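PDB 1T3Q: quinoline 2-oxidoreductase large subunit, which probably hydroxylates quinoline at carbon 2, as the molybdenum-carrying subunit of a hydroxylase of the xanthine dehydrogenase family. Local coordinates for residues T482-T494 with S556-V568. Numbering follows the deposited sequence.
Sequences TTHDSATVRIDPT and SIGRAASIVRERV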
loop_
_atom_site.group_PDB
_atom_site.type_symbol
_atom_site.label_atom_id
_atom_site.label_comp_id
_atom_site.label_asym_id
_atom_site.label_seq_id
_atom_site.Cartn_x
_atom_site.Cartn_y
_atom_site.Cartn_z
ATOM N N THR B 482 -25.079 12.242 -18.649
ATOM C CA THR B 482 -24.581 11.080 -19.374
ATOM C C THR B 482 -23.692 10.312 -18.398
ATOM O O THR B 482 -22.825 10.895 -17.753
ATOM C CB THR B 482 -23.732 11.486 -20.597
ATOM O OG1 THR B 482 -24.589 11.983 -21.631
ATOM C CG2 THR B 482 -22.948 10.292 -21.131
ATOM N N THR B 483 -23.911 9.010 -18.273
ATOM C CA THR B 483 -23.090 8.220 -17.366
ATOM C C THR B 483 -22.023 7.469 -18.144
ATOM O O THR B 483 -22.096 7.361 -19.363
ATOM C CB THR B 483 -23.933 7.197 -16.576
ATOM O OG1 THR B 483 -24.687 6.389 -17.490
ATOM C CG2 THR B 483 -24.882 7.919 -15.625
ATOM N N HIS B 484 -21.026 6.961 -17.427
ATOM C CA HIS B 484 -19.944 6.199 -18.031
ATOM C C HIS B 484 -19.524 5.186 -16.972
ATOM O O HIS B 484 -19.195 5.561 -15.848
ATOM C CB HIS B 484 -18.780 7.131 -18.393
ATOM C CG HIS B 484 -17.736 6.496 -19.258
ATOM N ND1 HIS B 484 -16.793 5.615 -18.771
ATOM C CD2 HIS B 484 -17.486 6.618 -20.583
ATOM C CE1 HIS B 484 -16.006 5.225 -19.758
ATOM N NE2 HIS B 484 -16.405 5.820 -20.868
ATOM N N ASP B 485 -19.560 3.905 -17.328
ATOM C CA ASP B 485 -19.205 2.844 -16.397
ATOM C C ASP B 485 -18.516 1.692 -17.105
ATOM O O ASP B 485 -19.164 0.849 -17.730
ATOM C CB ASP B 485 -20.457 2.336 -15.685
ATOM C CG ASP B 485 -21.169 3.427 -14.920
ATOM O OD1 ASP B 485 -22.034 4.110 -15.511
ATOM O OD2 ASP B 485 -20.853 3.613 -13.726
ATOM N N SER B 486 -17.194 1.650 -16.997
ATOM C CA SER B 486 -16.436 0.605 -17.657
ATOM C C SER B 486 -15.963 -0.464 -16.684
ATOM O O SER B 486 -15.899 -0.244 -15.476
ATOM C CB SER B 486 -15.227 1.204 -18.382
ATOM O OG SER B 486 -14.244 1.666 -17.464
ATOM N N ALA B 487 -15.656 -1.631 -17.231
ATOM C CA ALA B 487 -15.151 -2.745 -16.448
ATOM C C ALA B 487 -14.058 -3.361 -17.289
ATOM O O ALA B 487 -14.072 -3.246 -18.515
ATOM C CB ALA B 487 -16.249 -3.770 -16.192
ATOM N N THR B 488 -13.099 -3.997 -16.631
ATOM C CA THR B 488 -12.027 -4.649 -17.345
ATOM C C THR B 488 -12.043 -6.104 -16.926
ATOM O O THR B 488 -12.313 -6.424 -15.766
ATOM C CB THR B 488 -10.655 -4.026 -17.014
ATOM O OG1 THR B 488 -10.632 -2.664 -17.465
ATOM C CG2 THR B 488 -9.542 -4.795 -17.702
ATOM N N VAL B 489 -11.789 -6.982 -17.886
ATOM C CA VAL B 489 -11.761 -8.407 -17.622
ATOM C C VAL B 489 -10.539 -8.987 -18.300
ATOM O O VAL B 489 -10.307 -8.758 -19.490
ATOM C CB VAL B 489 -13.026 -9.117 -18.163
ATOM C CG1 VAL B 489 -12.884 -10.626 -18.005
ATOM C CG2 VAL B 489 -14.253 -8.637 -17.411
ATOM N N ARG B 490 -9.747 -9.719 -17.527
ATOM C CA ARG B 490 -8.557 -10.365 -18.043
ATOM C C ARG B 490 -8.648 -11.840 -17.729
ATOM O O ARG B 490 -9.010 -12.222 -16.619
ATOM C CB ARG B 490 -7.287 -9.818 -17.376
ATOM C CG ARG B 490 -6.016 -10.587 -17.760
ATOM C CD ARG B 490 -4.784 -10.022 -17.052
ATOM N NE ARG B 490 -4.815 -10.293 -15.616
ATOM C CZ ARG B 490 -4.113 -9.621 -14.708
ATOM N NH1 ARG B 490 -3.315 -8.627 -15.079
ATOM N NH2 ARG B 490 -4.217 -9.936 -13.426
ATOM N N ILE B 491 -8.337 -12.666 -18.714
ATOM C CA ILE B 491 -8.321 -14.097 -18.487
ATOM C C ILE B 491 -6.851 -14.358 -18.239
ATOM O O ILE B 491 -6.023 -14.158 -19.123
ATOM C CB ILE B 491 -8.770 -14.900 -19.723
ATOM C CG1 ILE B 491 -10.201 -14.515 -20.108
ATOM C CG2 ILE B 491 -8.685 -16.401 -19.411
ATOM C CD1 ILE B 491 -10.714 -15.215 -21.368
ATOM N N ASP B 492 -6.515 -14.768 -17.022
ATOM C CA ASP B 492 -5.127 -15.042 -16.697
ATOM C C ASP B 492 -4.674 -16.307 -17.439
ATOM O O ASP B 492 -5.491 -17.174 -17.751
ATOM C CB ASP B 492 -4.992 -15.171 -15.176
ATOM C CG ASP B 492 -5.413 -13.893 -14.460
ATOM O OD1 ASP B 492 -4.704 -12.874 -14.605
ATOM O OD2 ASP B 492 -6.459 -13.893 -13.777
ATOM N N PRO B 493 -3.369 -16.417 -17.742
ATOM C CA PRO B 493 -2.781 -17.556 -18.456
ATOM C C PRO B 493 -3.221 -18.950 -18.011
ATOM O O PRO B 493 -3.445 -19.820 -18.849
ATOM C CB PRO B 493 -1.283 -17.342 -18.272
ATOM C CG PRO B 493 -1.168 -15.855 -18.268
ATOM C CD PRO B 493 -2.324 -15.442 -17.377
ATOM N N THR B 494 -3.347 -19.165 -16.705
ATOM C CA THR B 494 -3.749 -20.478 -16.206
ATOM C C THR B 494 -5.251 -20.726 -16.287
ATOM O O THR B 494 -5.735 -21.773 -15.858
ATOM C CB THR B 494 -3.284 -20.695 -14.748
ATOM O OG1 THR B 494 -3.873 -19.704 -13.895
ATOM C CG2 THR B 494 -1.769 -20.595 -14.663
ATOM N N SER B 556 -21.442 -3.982 -17.835
ATOM C CA SER B 556 -20.048 -3.666 -18.142
ATOM C C SER B 556 -19.153 -4.897 -18.101
ATOM O O SER B 556 -18.352 -5.123 -19.006
ATOM C CB SER B 556 -19.498 -2.597 -17.181
ATOM O OG SER B 556 -19.536 -3.019 -15.830
ATOM N N ILE B 557 -19.268 -5.688 -17.043
ATOM C CA ILE B 557 -18.455 -6.890 -16.961
ATOM C C ILE B 557 -18.864 -7.795 -18.122
ATOM O O ILE B 557 -18.027 -8.455 -18.734
ATOM C CB ILE B 557 -18.661 -7.601 -15.606
ATOM C CG1 ILE B 557 -18.054 -6.743 -14.488
ATOM C CG2 ILE B 557 -18.011 -8.985 -15.628
ATOM C CD1 ILE B 557 -18.353 -7.250 -13.092
ATOM N N GLY B 558 -20.155 -7.795 -18.435
ATOM C CA GLY B 558 -20.657 -8.601 -19.535
ATOM C C GLY B 558 -19.957 -8.246 -20.832
ATOM O O GLY B 558 -19.396 -9.112 -21.500
ATOM N N ARG B 559 -19.978 -6.962 -21.182
ATOM C CA ARG B 559 -19.330 -6.489 -22.401
ATOM C C ARG B 559 -17.835 -6.801 -22.448
ATOM O O ARG B 559 -17.334 -7.311 -23.447
ATOM C CB ARG B 559 -19.502 -4.971 -22.551
ATOM C CG ARG B 559 -20.881 -4.491 -22.982
ATOM C CD ARG B 559 -20.744 -3.125 -23.671
ATOM N NE ARG B 559 -19.928 -3.245 -24.879
ATOM C CZ ARG B 559 -19.189 -2.273 -25.410
ATOM N NH1 ARG B 559 -18.492 -2.510 -26.513
ATOM N NH2 ARG B 559 -19.125 -1.074 -24.843
ATOM N N ALA B 560 -17.117 -6.468 -21.375
ATOM C CA ALA B 560 -15.684 -6.703 -21.331
ATOM C C ALA B 560 -15.366 -8.194 -21.426
ATOM O O ALA B 560 -14.470 -8.599 -22.169
ATOM C CB ALA B 560 -15.092 -6.114 -20.057
ATOM N N ALA B 561 -16.104 -9.004 -20.677
ATOM C CA ALA B 561 -15.886 -10.449 -20.689
ATOM C C ALA B 561 -16.203 -11.030 -22.065
ATOM O O ALA B 561 -15.548 -11.969 -22.516
ATOM C CB ALA B 561 -16.751 -11.116 -19.629
ATOM N N SER B 562 -17.199 -10.459 -22.733
ATOM C CA SER B 562 -17.593 -10.932 -24.058
ATOM C C SER B 562 -16.469 -10.749 -25.070
ATOM O O SER B 562 -16.222 -11.623 -25.898
ATOM C CB SER B 562 -18.843 -10.188 -24.539
ATOM O OG SER B 562 -19.191 -10.588 -25.855
ATOM N N ILE B 563 -15.786 -9.612 -24.999
ATOM C CA ILE B 563 -14.695 -9.340 -25.923
ATOM C C ILE B 563 -13.624 -10.417 -25.850
ATOM O O ILE B 563 -13.192 -10.942 -26.879
ATOM C CB ILE B 563 -14.044 -7.974 -25.644
ATOM C CG1 ILE B 563 -15.063 -6.857 -25.896
ATOM C CG2 ILE B 563 -12.808 -7.794 -26.523
ATOM C CD1 ILE B 563 -14.589 -5.499 -25.461
ATOM N N VAL B 564 -13.187 -10.753 -24.640
ATOM C CA VAL B 564 -12.158 -11.770 -24.510
ATOM C C VAL B 564 -12.733 -13.166 -24.742
ATOM O O VAL B 564 -12.041 -14.048 -25.252
ATOM C CB VAL B 564 -11.445 -11.676 -23.139
ATOM C CG1 VAL B 564 -10.705 -10.350 -23.053
ATOM C CG2 VAL B 564 -12.444 -11.796 -22.001
ATOM N N ARG B 565 -13.999 -13.361 -24.390
ATOM C CA ARG B 565 -14.651 -14.652 -24.609
ATOM C C ARG B 565 -14.643 -14.959 -26.107
ATOM O O ARG B 565 -14.327 -16.073 -26.520
ATOM C CB ARG B 565 -16.097 -14.631 -24.100
ATOM C CG ARG B 565 -16.869 -15.935 -24.370
ATOM C CD ARG B 565 -18.232 -15.960 -23.673
ATOM N NE ARG B 565 -19.185 -15.028 -24.270
ATOM C CZ ARG B 565 -20.438 -14.868 -23.856
ATOM N NH1 ARG B 565 -21.235 -13.996 -24.464
ATOM N NH2 ARG B 565 -20.895 -15.573 -22.830
ATOM N N GLU B 566 -14.982 -13.964 -26.921
ATOM C CA GLU B 566 -15.003 -14.148 -28.369
ATOM C C GLU B 566 -13.639 -14.559 -28.909
ATOM O O GLU B 566 -13.554 -15.391 -29.801
ATOM C CB GLU B 566 -15.479 -12.871 -29.072
ATOM C CG GLU B 566 -16.970 -12.632 -28.921
ATOM C CD GLU B 566 -17.788 -13.746 -29.552
ATOM O OE1 GLU B 566 -18.926 -13.992 -29.092
ATOM O OE2 GLU B 566 -17.291 -14.373 -30.515
ATOM N N ARG B 567 -12.569 -13.992 -28.360
ATOM C CA ARG B 567 -11.235 -14.339 -28.825
ATOM C C ARG B 567 -10.903 -15.780 -28.457
ATOM O O ARG B 567 -10.193 -16.468 -29.192
ATOM C CB ARG B 567 -10.210 -13.351 -28.260
ATOM C CG ARG B 567 -10.374 -11.973 -28.889
ATOM C CD ARG B 567 -9.582 -10.875 -28.196
ATOM N NE ARG B 567 -9.929 -9.572 -28.759
ATOM C CZ ARG B 567 -9.628 -8.406 -28.197
ATOM N NH1 ARG B 567 -9.992 -7.274 -28.782
ATOM N NH2 ARG B 567 -8.969 -8.368 -27.046
ATOM N N VAL B 568 -11.433 -16.244 -27.330
ATOM C CA VAL B 568 -11.208 -17.620 -26.906
ATOM C C VAL B 568 -11.995 -18.541 -27.855
ATOM O O VAL B 568 -11.509 -19.601 -28.254
ATOM C CB VAL B 568 -11.673 -17.845 -25.435
ATOM C CG1 VAL B 568 -11.709 -19.338 -25.113
ATOM C CG2 VAL B 568 -10.709 -17.143 -24.473
HETATM O O HOH W 1 -17.965 -1.952 -13.839
#
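Val-489 settles on the helix backbone between Ile-557, Ala-560, Ala-561 and Val-564, its two methyls spread along the helix. CG2 lies 3.8 Å from Ala-560 CB and also rests against the backbone N of Ala-561; CG1, set anti to its own backbone N (chi1 174°), leads the other way along the helix and meets Val-564 CG2 at 4.2 Å. Small residues suit the helix here: the methyl of Ala-560 comes within 3.4 Å of Ala-487 O, so strand and helix axes can approach to 6.8 Å. Cut back to an alanine, Val-489 would probably leave a gap over Ala-560 and Ala-561 and take from Val-564 CG2 its methyl neighbour on that residue. Strand 486-491 runs between strands 497-501 and 625-629 of a four-stranded mixed sheet in the molybdopterin-binding part of the chain, and helix 549-576 packs across one face of it at -37°, an alpha/beta layer with no direct hydrogen bond between the two segments. Alternation along the strand turns Ala-487, Val-489 and Ile-491 to the helix, while Thr-488 points away, its OG1 hydrogen-bonded to Thr-627 OG1 on strand 625-629. Farther along, Ile-491 and Val-564 point past one another from opposing sides, CG1 and CD1 of the isoleucine lying beside Val-564 CG2, and the extended Ile-491 chain (chi2 177°) carries CD1 to 3.7 Å from Val-568 CG2, a reach that suits isoleucine as the helix diverges. At the other end Ala-487 CB sits 3.4 Å from Ser-556 OG, a hydroxyl bonded to Ile-552 O in the preceding turn; one water donates to both Ser-556 OG (2.8 Å) and Ser-486 O, bridging helix and strand.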